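Local coordinates for protein sesquisabinene B synthase 2 (Santalum album, PDB 6A2A) that probably cyclises farnesyl diphosphate to sesquisabinene B, as a magnesium- or manganese-dependent plant terpene synthase, at residues Thr230-Glu235 / Tyr244-Phe249; Ile220-Arg225 / Ser532-Gln537; Leu93-Glu98 / Met292-Asn297; Arg302-Lys307 / Tyr427-Glu432. All coordinates share one frame; numbering follows the deposited sequence.

In the fold
Followed from the N terminus, the chain opens contact 3 first, at 93-98 in the loop before helix 98-110, and closes it about two hundred residues later at 292-297. Meanwhile helix 220-232 opens contact 2, which closes only at 532-537, so contacts 2 and 3 cross. Contact 1 is the short excursion, a turn between helices 220-232 and 239-270 that falls within the spans of both. Contact 4, between helices 299-321 and 419-430, begins after contact 3 has closed and lies within the span of contact 2. Contact 3 joins the N-terminal part to the metal-binding part; Phe-294 leads from it to contact 2, Arg-302 to contact 4 and Asp-248 to contact 1.

Contact 1 (Thr230-Glu235 / Tyr244-Phe249); sequences TYEEEE and YAKLDF
Glu-232 and Lys-246 meet in a single salt bridge at the surface, the one direct contact between 230-235 and 244-249. Lys-246 NZ gives its hydrogen bond to Glu-232 OE1 over 2.8 Å. The ammonium comes to that oxygen from above the carboxylate, 48° out of its plane, and leans clearly to one oxygen, since Glu-232 OE2 stays 3.7 Å from Lys-246 NZ. The two side chains meet at about a right angle. Reach explains the form of the pair: the CA atoms of Glu-232 and Lys-246 are 10.5 Å apart, and both chains span the distance by running extended. In Glu-232 the first torsion sets CG opposite the backbone N (chi1 -178°), which carries the carboxylate out toward the neighbouring helix. Glu-232 is the last residue of helix 220-232, where the carbonyl end would tend to disfavour a negative charge; the lysine probably offsets this.

Apolar contact lies behind the ion pair. The lysine side chain touches Ile-228, and that of Glu-232 touches Leu-242, so each chain also rests on the helix of its partner.

Hydrogen bonds fix the turn itself. Tyr-231 OH bonds to the backbone N of Asn-238, while Glu-234 N bonds to Tyr-231 O at 3.1 Å as the chain leaves the helix.

With helix 239-270 following after only a short connection and turning back at a steep slant, the arrangement is a loose, splayed helical hairpin, bridged on its outer side by one ion pair, within the all-helical fold of plant terpene synthases.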
# COMPACT_ATOMS: atom_id res chain seq x y z
N THR A 230 -31.93 4.39 -19.37
CA THR A 230 -32.91 5.25 -19.99
C THR A 230 -32.78 5.19 -21.51
O THR A 230 -33.81 5.10 -22.22
CB THR A 230 -32.77 6.68 -19.45
OG1 THR A 230 -33.10 6.67 -18.05
CG2 THR A 230 -33.66 7.68 -20.16
N TYR A 231 -31.54 5.26 -22.01
CA TYR A 231 -31.28 5.30 -23.45
C TYR A 231 -31.84 4.05 -24.16
O TYR A 231 -32.29 4.14 -25.33
CB TYR A 231 -29.79 5.35 -23.73
CG TYR A 231 -29.42 5.51 -25.18
CD1 TYR A 231 -30.02 6.47 -25.97
CD2 TYR A 231 -28.46 4.70 -25.74
CE1 TYR A 231 -29.66 6.63 -27.29
CE2 TYR A 231 -28.08 4.85 -27.06
CZ TYR A 231 -28.70 5.80 -27.84
OH TYR A 231 -28.32 5.93 -29.15
N GLU A 232 -31.70 2.92 -23.51
CA GLU A 232 -32.10 1.61 -24.07
C GLU A 232 -33.59 1.63 -24.38
O GLU A 232 -33.98 1.12 -25.44
CB GLU A 232 -31.70 0.47 -23.15
CG GLU A 232 -32.06 -0.90 -23.72
CD GLU A 232 -31.41 -2.10 -23.07
OE1 GLU A 232 -30.64 -1.92 -22.15
OE2 GLU A 232 -31.70 -3.24 -23.48
N GLU A 233 -34.37 2.31 -23.53
CA GLU A 233 -35.84 2.44 -23.61
C GLU A 233 -36.30 3.56 -24.56
O GLU A 233 -37.51 3.73 -24.72
CB GLU A 233 -36.42 2.72 -22.22
CG GLU A 233 -36.13 1.67 -21.16
CD GLU A 233 -35.98 2.15 -19.71
OE1 GLU A 233 -36.37 3.31 -19.40
OE2 GLU A 233 -35.46 1.36 -18.88
N GLU A 234 -35.41 4.34 -25.19
CA GLU A 234 -35.84 5.45 -26.02
C GLU A 234 -36.09 4.95 -27.45
O GLU A 234 -35.56 3.93 -27.85
CB GLU A 234 -34.83 6.59 -26.01
CG GLU A 234 -35.11 7.59 -24.90
CD GLU A 234 -34.08 8.69 -24.77
OE1 GLU A 234 -32.92 8.45 -25.11
OE2 GLU A 234 -34.46 9.80 -24.31
N GLU A 235 -36.82 5.75 -28.21
CA GLU A 235 -37.23 5.40 -29.56
C GLU A 235 -36.04 5.44 -30.53
O GLU A 235 -35.96 4.62 -31.43
CB GLU A 235 -38.36 6.33 -30.00
CG GLU A 235 -39.62 6.13 -29.17
CD GLU A 235 -40.79 7.04 -29.51
OE1 GLU A 235 -40.85 7.52 -30.67
OE2 GLU A 235 -41.63 7.28 -28.61
N TYR A 244 -21.55 -0.43 -26.97
CA TYR A 244 -20.24 0.10 -26.59
C TYR A 244 -20.31 0.76 -25.19
O TYR A 244 -19.39 0.58 -24.39
CB TYR A 244 -19.71 1.13 -27.59
CG TYR A 244 -18.34 1.65 -27.23
CD1 TYR A 244 -17.25 0.80 -27.08
CD2 TYR A 244 -18.15 2.98 -26.94
CE1 TYR A 244 -16.02 1.26 -26.66
CE2 TYR A 244 -16.91 3.47 -26.55
CZ TYR A 244 -15.85 2.60 -26.39
OH TYR A 244 -14.62 3.08 -26.06
N ALA A 245 -21.39 1.46 -24.93
CA ALA A 245 -21.60 2.16 -23.64
C ALA A 245 -21.60 1.18 -22.46
O ALA A 245 -20.94 1.42 -21.43
CB ALA A 245 -22.88 2.96 -23.66
N LYS A 246 -22.25 0.04 -22.64
CA LYS A 246 -22.28 -0.99 -21.61
C LYS A 246 -20.91 -1.65 -21.45
O LYS A 246 -20.47 -1.96 -20.33
CB LYS A 246 -23.34 -2.04 -21.94
CG LYS A 246 -24.77 -1.51 -21.96
CD LYS A 246 -25.79 -2.59 -22.20
CE LYS A 246 -27.20 -2.07 -22.12
NZ LYS A 246 -28.17 -3.13 -22.48
N LEU A 247 -20.21 -1.90 -22.56
CA LEU A 247 -18.95 -2.57 -22.50
C LEU A 247 -17.89 -1.69 -21.82
O LEU A 247 -17.11 -2.15 -20.97
CB LEU A 247 -18.56 -2.91 -23.95
CG LEU A 247 -17.64 -4.09 -24.22
CD1 LEU A 247 -18.13 -5.36 -23.56
CD2 LEU A 247 -17.54 -4.32 -25.72
N ASP A 248 -17.78 -0.46 -22.29
CA ASP A 248 -16.85 0.52 -21.74
C ASP A 248 -17.18 0.76 -20.27
O ASP A 248 -16.25 0.87 -19.46
CB ASP A 248 -16.85 1.80 -22.49
CG ASP A 248 -15.68 2.70 -22.11
OD1 ASP A 248 -14.52 2.37 -22.46
OD2 ASP A 248 -15.94 3.70 -21.38
N PHE A 249 -18.46 0.80 -19.92
CA PHE A 249 -18.84 0.95 -18.52
C PHE A 249 -18.21 -0.16 -17.69
O PHE A 249 -17.54 0.11 -16.69
CB PHE A 249 -20.34 0.94 -18.31
CG PHE A 249 -20.71 1.45 -16.94
CD1 PHE A 249 -20.71 0.60 -15.86
CD2 PHE A 249 -20.92 2.80 -16.73
CE1 PHE A 249 -20.95 1.09 -14.59
CE2 PHE A 249 -21.20 3.27 -15.46
CZ PHE A 249 -21.19 2.42 -14.40

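Contact 2 (Ile220-Arg225 / Ser532-Gln537); sequences IRYEAR and SHFFYQ
Segments 220-225 and 532-537, on helices 220-232 and 521-535, come nearest at Tyr-222 and Phe-534, whose CA atoms are 8.8 Å apart. Between them sits a buried aromatic cluster of three rings, Tyr-222, Phe-534 and Phe-535, with both phenylalanines on the same face of the tyrosine. Phe-534 lies over the root of the ring, its CE2 3.4 Å from Tyr-222 CG; the two planes are inclined at 37°, an oblique pair. Phe-535 makes a T-shaped pair instead, its edge toward the tyrosine face, the planes at 90° and its CZ 3.7 Å from Tyr-222 CZ. Differing first torsions help bring these successive residues to one ring: Phe-534 has CG opposite the backbone N, whereas CG of Phe-535 lies opposite the carbonyl carbon.

The tyrosine hydroxyl reaches past the cluster to bond Met-287 O, and Gln-552 of helix 546-558 touches both Tyr-222 and Phe-534. The cluster borders the active-site end of the fold: the side chain of Phe-535 is about 8 Å from that of Asn-460, which binds magnesium in another structure of the protein. Just beyond the helix, Gln-537 folds back, and its NE2 donates to Phe-534 O at 3.0 Å, nearly straight at 172° and on a carbonyl lone pair.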
# COMPACT_ATOMS: atom_id res chain seq x y z
N ILE A 220 -20.74 12.96 -14.03
CA ILE A 220 -20.62 12.19 -15.33
C ILE A 220 -20.87 10.70 -15.08
O ILE A 220 -21.69 10.11 -15.77
CB ILE A 220 -19.28 12.39 -16.03
CG1 ILE A 220 -19.10 13.87 -16.36
CG2 ILE A 220 -19.19 11.57 -17.30
CD1 ILE A 220 -17.65 14.25 -16.69
N ARG A 221 -20.23 10.11 -14.09
CA ARG A 221 -20.13 8.66 -14.01
C ARG A 221 -21.45 8.07 -13.54
O ARG A 221 -21.90 7.04 -14.09
CB ARG A 221 -19.00 8.20 -13.10
CG ARG A 221 -18.82 6.68 -13.09
CD ARG A 221 -18.47 6.17 -14.48
NE ARG A 221 -18.18 4.74 -14.39
CZ ARG A 221 -17.93 3.93 -15.42
NH1 ARG A 221 -17.88 4.42 -16.67
NH2 ARG A 221 -17.78 2.64 -15.18
N TYR A 222 -22.07 8.67 -12.53
CA TYR A 222 -23.33 8.16 -12.02
C TYR A 222 -24.45 8.45 -13.03
O TYR A 222 -25.38 7.64 -13.12
CB TYR A 222 -23.67 8.71 -10.64
CG TYR A 222 -22.71 8.24 -9.58
CD1 TYR A 222 -21.54 8.95 -9.31
CD2 TYR A 222 -22.95 7.10 -8.84
CE1 TYR A 222 -20.62 8.49 -8.38
CE2 TYR A 222 -22.04 6.65 -7.90
CZ TYR A 222 -20.87 7.35 -7.67
OH TYR A 222 -19.94 6.94 -6.74
N GLU A 223 -24.36 9.57 -13.76
CA GLU A 223 -25.34 9.84 -14.83
C GLU A 223 -25.22 8.78 -15.93
O GLU A 223 -26.26 8.39 -16.52
CB GLU A 223 -25.15 11.25 -15.42
CG GLU A 223 -26.22 11.62 -16.45
CD GLU A 223 -27.66 11.63 -15.97
OE1 GLU A 223 -27.96 11.51 -14.73
OE2 GLU A 223 -28.56 11.66 -16.90
N ALA A 224 -24.02 8.35 -16.23
CA ALA A 224 -23.80 7.38 -17.31
C ALA A 224 -24.57 6.09 -16.99
O ALA A 224 -25.23 5.51 -17.89
CB ALA A 224 -22.36 7.11 -17.53
N ARG A 225 -24.48 5.63 -15.76
CA ARG A 225 -25.15 4.38 -15.44
C ARG A 225 -26.68 4.51 -15.50
O ARG A 225 -27.36 3.55 -15.92
CB ARG A 225 -24.80 3.89 -14.03
CG ARG A 225 -25.37 2.52 -13.71
CD ARG A 225 -24.80 1.44 -14.60
NE ARG A 225 -25.57 0.18 -14.41
CZ ARG A 225 -26.70 -0.15 -15.06
NH1 ARG A 225 -27.27 0.72 -15.87
NH2 ARG A 225 -27.22 -1.37 -14.92
N SER A 532 -21.19 17.18 -5.01
CA SER A 532 -21.93 17.68 -3.87
C SER A 532 -23.44 17.67 -4.14
O SER A 532 -24.22 17.28 -3.28
CB SER A 532 -21.43 19.06 -3.46
OG SER A 532 -20.08 18.94 -3.06
N HIS A 533 -23.82 18.11 -5.30
CA HIS A 533 -25.25 18.12 -5.62
C HIS A 533 -25.79 16.70 -5.56
O HIS A 533 -26.90 16.50 -5.01
CB HIS A 533 -25.57 18.62 -7.06
CG HIS A 533 -25.48 20.10 -7.27
ND1 HIS A 533 -26.31 20.97 -6.65
CD2 HIS A 533 -24.63 20.82 -8.01
CE1 HIS A 533 -26.03 22.18 -7.07
NE2 HIS A 533 -24.99 22.12 -7.87
N PHE A 534 -25.02 15.76 -6.11
CA PHE A 534 -25.53 14.40 -6.26
C PHE A 534 -25.62 13.72 -4.90
O PHE A 534 -26.63 12.99 -4.63
CB PHE A 534 -24.64 13.61 -7.19
CG PHE A 534 -25.18 12.24 -7.48
CD1 PHE A 534 -26.39 12.10 -8.13
CD2 PHE A 534 -24.42 11.14 -7.19
CE1 PHE A 534 -26.86 10.84 -8.48
CE2 PHE A 534 -24.89 9.87 -7.52
CZ PHE A 534 -26.10 9.75 -8.16
N PHE A 535 -24.63 13.93 -4.05
CA PHE A 535 -24.54 13.19 -2.79
C PHE A 535 -25.26 13.90 -1.63
O PHE A 535 -25.40 13.30 -0.53
CB PHE A 535 -23.07 12.85 -2.45
CG PHE A 535 -22.55 11.70 -3.25
CD1 PHE A 535 -23.08 10.42 -3.07
CD2 PHE A 535 -21.65 11.90 -4.28
CE1 PHE A 535 -22.68 9.37 -3.88
CE2 PHE A 535 -21.23 10.85 -5.08
CZ PHE A 535 -21.72 9.58 -4.86
N TYR A 536 -25.68 15.15 -1.78
CA TYR A 536 -26.48 15.84 -0.73
C TYR A 536 -27.84 16.30 -1.26
O TYR A 536 -28.30 17.38 -0.98
CB TYR A 536 -25.60 16.97 -0.17
CG TYR A 536 -24.25 16.48 0.29
CD1 TYR A 536 -24.10 15.65 1.39
CD2 TYR A 536 -23.10 16.86 -0.36
CE1 TYR A 536 -22.85 15.19 1.79
CE2 TYR A 536 -21.85 16.41 0.01
CZ TYR A 536 -21.72 15.54 1.07
OH TYR A 536 -20.46 15.12 1.41
N GLN A 537 -28.51 15.48 -2.06
CA GLN A 537 -29.82 15.84 -2.49
C GLN A 537 -30.73 16.02 -1.27
O GLN A 537 -30.69 15.24 -0.30
CB GLN A 537 -30.35 14.81 -3.48
CG GLN A 537 -29.60 14.85 -4.79
CD GLN A 537 -30.09 13.82 -5.77
OE1 GLN A 537 -31.21 13.94 -6.28
NE2 GLN A 537 -29.24 12.85 -6.07

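Contact 3 (Leu93-Glu98 / Met292-Asn297); sequences LKYQFE and MLFEPN
Tyr-95 carries this contact, set between Phe-294 on one face of its ring and Gln-96 of its own segment on the other. Phe-294 presents an edge to the tyrosine face, an edge-to-face pair with perpendicular planes, and its CZ lies 3.7 Å from Tyr-95 CD1. Both rings take the crowded first torsion, CG between the backbone N and the carbonyl carbon (79° in Tyr-95), which turns each toward the other. Gln-96 CG backs the opposite side, 3.5 Å above the ring plane.

Glu-295 brings only its aliphatic part: CG stands 4.1 Å from Tyr-95 CD2, while its CD folds over a face of Phe-294. The phenol oxygen is engaged elsewhere, Tyr-95 OH being hydrogen-bonded to Asp-248 OD2. Replacing Tyr-95 with alanine would probably leave the edge of Phe-294 facing a gap and rob Asp-248 of a partner.

The contact joins loops of the two terpene synthase domains, 93-98 on the N-terminal side and 292-297 on the metal-binding side. Helix 239-270 packs against both loops, with Val-252 against Tyr-95 and Phe-255 against Pro-296, and helix 220-232 meets Phe-294 through Ile-220 and Arg-221.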
# COMPACT_ATOMS: atom_id res chain seq x y z
N LEU A 93 -19.18 8.70 -22.26
CA LEU A 93 -18.17 8.36 -23.23
C LEU A 93 -17.40 9.49 -23.87
O LEU A 93 -16.54 9.25 -24.64
CB LEU A 93 -18.79 7.52 -24.33
CG LEU A 93 -19.47 6.23 -23.94
CD1 LEU A 93 -20.31 5.70 -25.08
CD2 LEU A 93 -18.46 5.22 -23.48
N LYS A 94 -17.72 10.72 -23.55
CA LYS A 94 -16.99 11.82 -24.18
C LYS A 94 -15.47 11.64 -24.02
O LYS A 94 -14.70 12.03 -24.91
CB LYS A 94 -17.46 13.17 -23.64
CG LYS A 94 -17.02 14.35 -24.49
CD LYS A 94 -17.76 15.65 -24.27
CE LYS A 94 -17.17 16.50 -23.17
NZ LYS A 94 -15.91 17.13 -23.61
N TYR A 95 -15.00 11.10 -22.88
CA TYR A 95 -13.54 10.99 -22.64
C TYR A 95 -12.88 10.06 -23.67
O TYR A 95 -11.66 10.18 -23.90
CB TYR A 95 -13.25 10.50 -21.21
CG TYR A 95 -13.40 9.01 -21.02
CD1 TYR A 95 -14.65 8.40 -21.00
CD2 TYR A 95 -12.30 8.18 -20.93
CE1 TYR A 95 -14.77 7.02 -20.89
CE2 TYR A 95 -12.41 6.83 -20.76
CZ TYR A 95 -13.65 6.23 -20.80
OH TYR A 95 -13.71 4.89 -20.65
N GLN A 96 -13.65 9.16 -24.28
CA GLN A 96 -13.12 8.31 -25.35
C GLN A 96 -13.16 8.98 -26.74
O GLN A 96 -12.51 8.46 -27.65
CB GLN A 96 -13.89 6.99 -25.44
CG GLN A 96 -13.73 6.02 -24.29
CD GLN A 96 -12.44 5.25 -24.32
OE1 GLN A 96 -11.46 5.70 -24.92
NE2 GLN A 96 -12.39 4.14 -23.61
N PHE A 97 -13.84 10.09 -26.93
CA PHE A 97 -14.12 10.64 -28.28
C PHE A 97 -13.91 12.15 -28.25
O PHE A 97 -14.59 12.85 -28.92
CB PHE A 97 -15.54 10.26 -28.73
CG PHE A 97 -15.75 8.77 -28.80
CD1 PHE A 97 -15.10 7.99 -29.75
CD2 PHE A 97 -16.62 8.13 -27.93
CE1 PHE A 97 -15.25 6.62 -29.79
CE2 PHE A 97 -16.79 6.76 -27.99
CZ PHE A 97 -16.13 6.00 -28.93
N GLU A 98 -12.92 12.65 -27.49
CA GLU A 98 -12.86 14.08 -27.26
C GLU A 98 -12.61 14.84 -28.58
O GLU A 98 -13.23 15.87 -28.83
CB GLU A 98 -11.73 14.41 -26.27
CG GLU A 98 -12.01 13.94 -24.85
CD GLU A 98 -13.00 14.77 -24.05
OE1 GLU A 98 -13.60 15.73 -24.59
OE2 GLU A 98 -13.22 14.40 -22.86
N MET A 292 -15.84 13.16 -8.79
CA MET A 292 -14.82 14.15 -9.07
C MET A 292 -14.03 13.77 -10.33
O MET A 292 -13.77 14.64 -11.13
CB MET A 292 -13.84 14.33 -7.89
CG MET A 292 -12.74 15.29 -8.15
SD MET A 292 -11.62 15.34 -6.68
CE MET A 292 -10.55 16.66 -7.16
N LEU A 293 -13.64 12.51 -10.46
CA LEU A 293 -12.85 12.07 -11.62
C LEU A 293 -13.03 10.56 -11.70
O LEU A 293 -12.80 9.85 -10.75
CB LEU A 293 -11.37 12.52 -11.53
CG LEU A 293 -10.45 11.83 -10.53
CD1 LEU A 293 -9.04 12.37 -10.57
CD2 LEU A 293 -10.92 11.93 -9.07
N PHE A 294 -13.53 10.07 -12.86
CA PHE A 294 -13.79 8.65 -13.02
C PHE A 294 -12.81 7.98 -14.00
O PHE A 294 -12.69 6.73 -14.00
CB PHE A 294 -15.24 8.41 -13.48
CG PHE A 294 -15.41 8.77 -14.95
CD1 PHE A 294 -15.09 7.85 -15.92
CD2 PHE A 294 -15.82 10.04 -15.33
CE1 PHE A 294 -15.22 8.19 -17.26
CE2 PHE A 294 -15.85 10.41 -16.67
CZ PHE A 294 -15.60 9.46 -17.63
N GLU A 295 -12.11 8.74 -14.84
CA GLU A 295 -11.34 8.15 -15.93
C GLU A 295 -10.25 7.20 -15.42
O GLU A 295 -9.46 7.50 -14.52
CB GLU A 295 -10.72 9.22 -16.83
CG GLU A 295 -11.73 10.16 -17.42
CD GLU A 295 -12.23 11.37 -16.65
OE1 GLU A 295 -12.23 11.39 -15.39
OE2 GLU A 295 -12.78 12.26 -17.34
N PRO A 296 -10.14 6.03 -16.04
CA PRO A 296 -9.08 5.13 -15.70
C PRO A 296 -7.68 5.74 -15.69
O PRO A 296 -6.87 5.37 -14.77
CB PRO A 296 -9.12 4.07 -16.79
CG PRO A 296 -10.54 4.05 -17.22
CD PRO A 296 -11.09 5.43 -16.97
N ASN A 297 -7.37 6.66 -16.60
CA ASN A 297 -5.99 7.10 -16.71
C ASN A 297 -5.63 8.04 -15.55
O ASN A 297 -4.48 8.46 -15.46
CB ASN A 297 -5.68 7.79 -18.04
CG ASN A 297 -5.46 6.80 -19.16
OD1 ASN A 297 -5.20 5.62 -18.93
ND2 ASN A 297 -5.56 7.28 -20.39

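Contact 4 (Arg302-Lys307 / Tyr427-Glu432); sequences REMEAK and YLLTVE
Leu-429 pushes its two methyl groups against the side chain of Met-304, joining helices 419-430 and 299-321 in the buried core of the all-helical metal-binding domain. Leu-429 CD1 takes most of the contact: it is 3.9 Å from Met-304 CE and 4.0 Å from Met-304 SD. The methionine runs straight out to sulfur and then bends at its last torsion (chi3 -86°), which brings the terminal methyl back to the leucine fork. Glu-305 approaches from the next position on its helix, its OE2 4.0 Å from Leu-429 CD1; the glutamate and the leucine run alongside one another, pointing opposite ways. An alanine in place of Met-304 would take away the sulfur and terminal methyl and is likely to open a gap beside the leucine fork, CD2 losing its methionine contacts and CD1 keeping little more than CB and Glu-305 on this helix.

Farther out, Trp-367 of helix 348-372 touches both Met-304 and Leu-429 and so closes the pair from a third helix. Glu-305 also packs along helix 419-430, on Leu-422, Thr-425 and Ser-426. Just before them on the helix, Arg-302 makes a salt bridge to Glu-259 and bonds to the carbonyls of Leu-293 and Glu-295, which ties the early part of helix 299-321 to the loop before it and to helix 239-270. Later turns carry Asp-316 and Asp-320, which bind magnesium in a structure of this protein, though no metal is bound here. Back at the contact, the second leucine branch meets the same end of the methionine, Leu-429 CD2 lying 4.1 Å from both Met-304 CE and Met-304 SD.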
# COMPACT_ATOMS: atom_id res chain seq x y z
N ARG A 302 -6.90 9.70 -8.40
CA ARG A 302 -8.17 9.39 -7.76
C ARG A 302 -7.98 8.63 -6.44
O ARG A 302 -8.66 8.94 -5.44
CB ARG A 302 -9.05 8.58 -8.72
CG ARG A 302 -10.28 8.01 -8.08
CD ARG A 302 -11.34 7.54 -9.08
NE ARG A 302 -10.81 6.55 -10.05
CZ ARG A 302 -10.38 6.85 -11.30
NH1 ARG A 302 -10.54 8.06 -11.84
NH2 ARG A 302 -9.80 5.90 -12.01
N GLU A 303 -7.06 7.66 -6.40
CA GLU A 303 -6.79 6.95 -5.13
C GLU A 303 -6.32 7.96 -4.05
O GLU A 303 -6.71 7.87 -2.89
CB GLU A 303 -5.80 5.82 -5.34
CG GLU A 303 -6.43 4.60 -6.00
CD GLU A 303 -5.46 3.44 -6.30
OE1 GLU A 303 -4.69 3.08 -5.41
OE2 GLU A 303 -5.50 2.89 -7.43
N MET A 304 -5.42 8.89 -4.41
CA MET A 304 -4.87 9.76 -3.45
C MET A 304 -5.98 10.72 -2.99
O MET A 304 -6.07 11.05 -1.76
CB MET A 304 -3.63 10.49 -3.97
CG MET A 304 -2.38 9.60 -3.98
SD MET A 304 -0.93 10.48 -4.56
CE MET A 304 -1.11 10.25 -6.34
N GLU A 305 -6.85 11.16 -3.89
CA GLU A 305 -7.89 12.10 -3.45
C GLU A 305 -8.85 11.36 -2.50
O GLU A 305 -9.38 11.94 -1.58
CB GLU A 305 -8.68 12.66 -4.65
CG GLU A 305 -7.89 13.56 -5.59
CD GLU A 305 -7.46 14.87 -4.97
OE1 GLU A 305 -8.32 15.60 -4.48
OE2 GLU A 305 -6.26 15.16 -5.00
N ALA A 306 -9.13 10.09 -2.79
CA ALA A 306 -10.00 9.25 -1.96
C ALA A 306 -9.38 9.09 -0.58
O ALA A 306 -10.10 9.15 0.44
CB ALA A 306 -10.24 7.92 -2.65
N LYS A 307 -8.06 8.93 -0.49
CA LYS A 307 -7.42 8.82 0.84
C LYS A 307 -7.59 10.12 1.62
O LYS A 307 -7.99 10.10 2.80
CB LYS A 307 -5.93 8.52 0.72
CG LYS A 307 -5.57 7.15 0.17
CD LYS A 307 -4.07 6.95 0.19
CE LYS A 307 -3.65 5.55 -0.20
NZ LYS A 307 -2.15 5.45 -0.12
N TYR A 427 -4.46 19.64 -7.89
CA TYR A 427 -3.65 20.50 -8.75
C TYR A 427 -2.16 20.12 -8.63
O TYR A 427 -1.45 19.95 -9.66
CB TYR A 427 -3.89 21.96 -8.39
CG TYR A 427 -3.07 22.93 -9.20
CD1 TYR A 427 -3.56 23.47 -10.38
CD2 TYR A 427 -1.86 23.42 -8.73
CE1 TYR A 427 -2.85 24.42 -11.10
CE2 TYR A 427 -1.13 24.38 -9.43
CZ TYR A 427 -1.62 24.87 -10.63
OH TYR A 427 -0.89 25.82 -11.29
N LEU A 428 -1.68 20.00 -7.38
CA LEU A 428 -0.32 19.52 -7.12
C LEU A 428 0.02 18.25 -7.92
O LEU A 428 1.15 18.12 -8.50
CB LEU A 428 -0.18 19.22 -5.63
CG LEU A 428 1.03 18.39 -5.23
CD1 LEU A 428 2.32 19.16 -5.39
CD2 LEU A 428 0.91 17.88 -3.80
N LEU A 429 -0.91 17.33 -7.97
CA LEU A 429 -0.66 15.99 -8.53
C LEU A 429 -0.81 15.96 -10.06
O LEU A 429 -0.44 14.91 -10.63
CB LEU A 429 -1.65 15.00 -7.91
CG LEU A 429 -1.48 14.79 -6.41
CD1 LEU A 429 -2.57 13.89 -5.88
CD2 LEU A 429 -0.12 14.19 -6.08
N THR A 430 -1.38 16.99 -10.66
CA THR A 430 -1.65 16.94 -12.13
C THR A 430 -1.05 18.10 -12.91
O THR A 430 -0.85 17.89 -14.14
CB THR A 430 -3.15 16.90 -12.41
OG1 THR A 430 -3.77 18.08 -11.87
CG2 THR A 430 -3.75 15.63 -11.86
N VAL A 431 -0.87 19.28 -12.34
CA VAL A 431 -0.33 20.45 -13.10
C VAL A 431 1.04 20.10 -13.73
O VAL A 431 1.85 19.40 -13.15
CB VAL A 431 -0.21 21.71 -12.22
CG1 VAL A 431 0.98 21.63 -11.26
CG2 VAL A 431 -0.15 22.98 -13.07
N GLU A 432 1.27 20.56 -14.95
CA GLU A 432 2.62 20.40 -15.54
C GLU A 432 3.58 21.36 -14.82
O GLU A 432 3.25 22.51 -14.61
CB GLU A 432 2.62 20.69 -17.05
CG GLU A 432 1.95 19.61 -17.88
CD GLU A 432 2.33 18.15 -17.59
OE1 GLU A 432 1.43 17.36 -17.25
OE2 GLU A 432 3.53 17.81 -17.73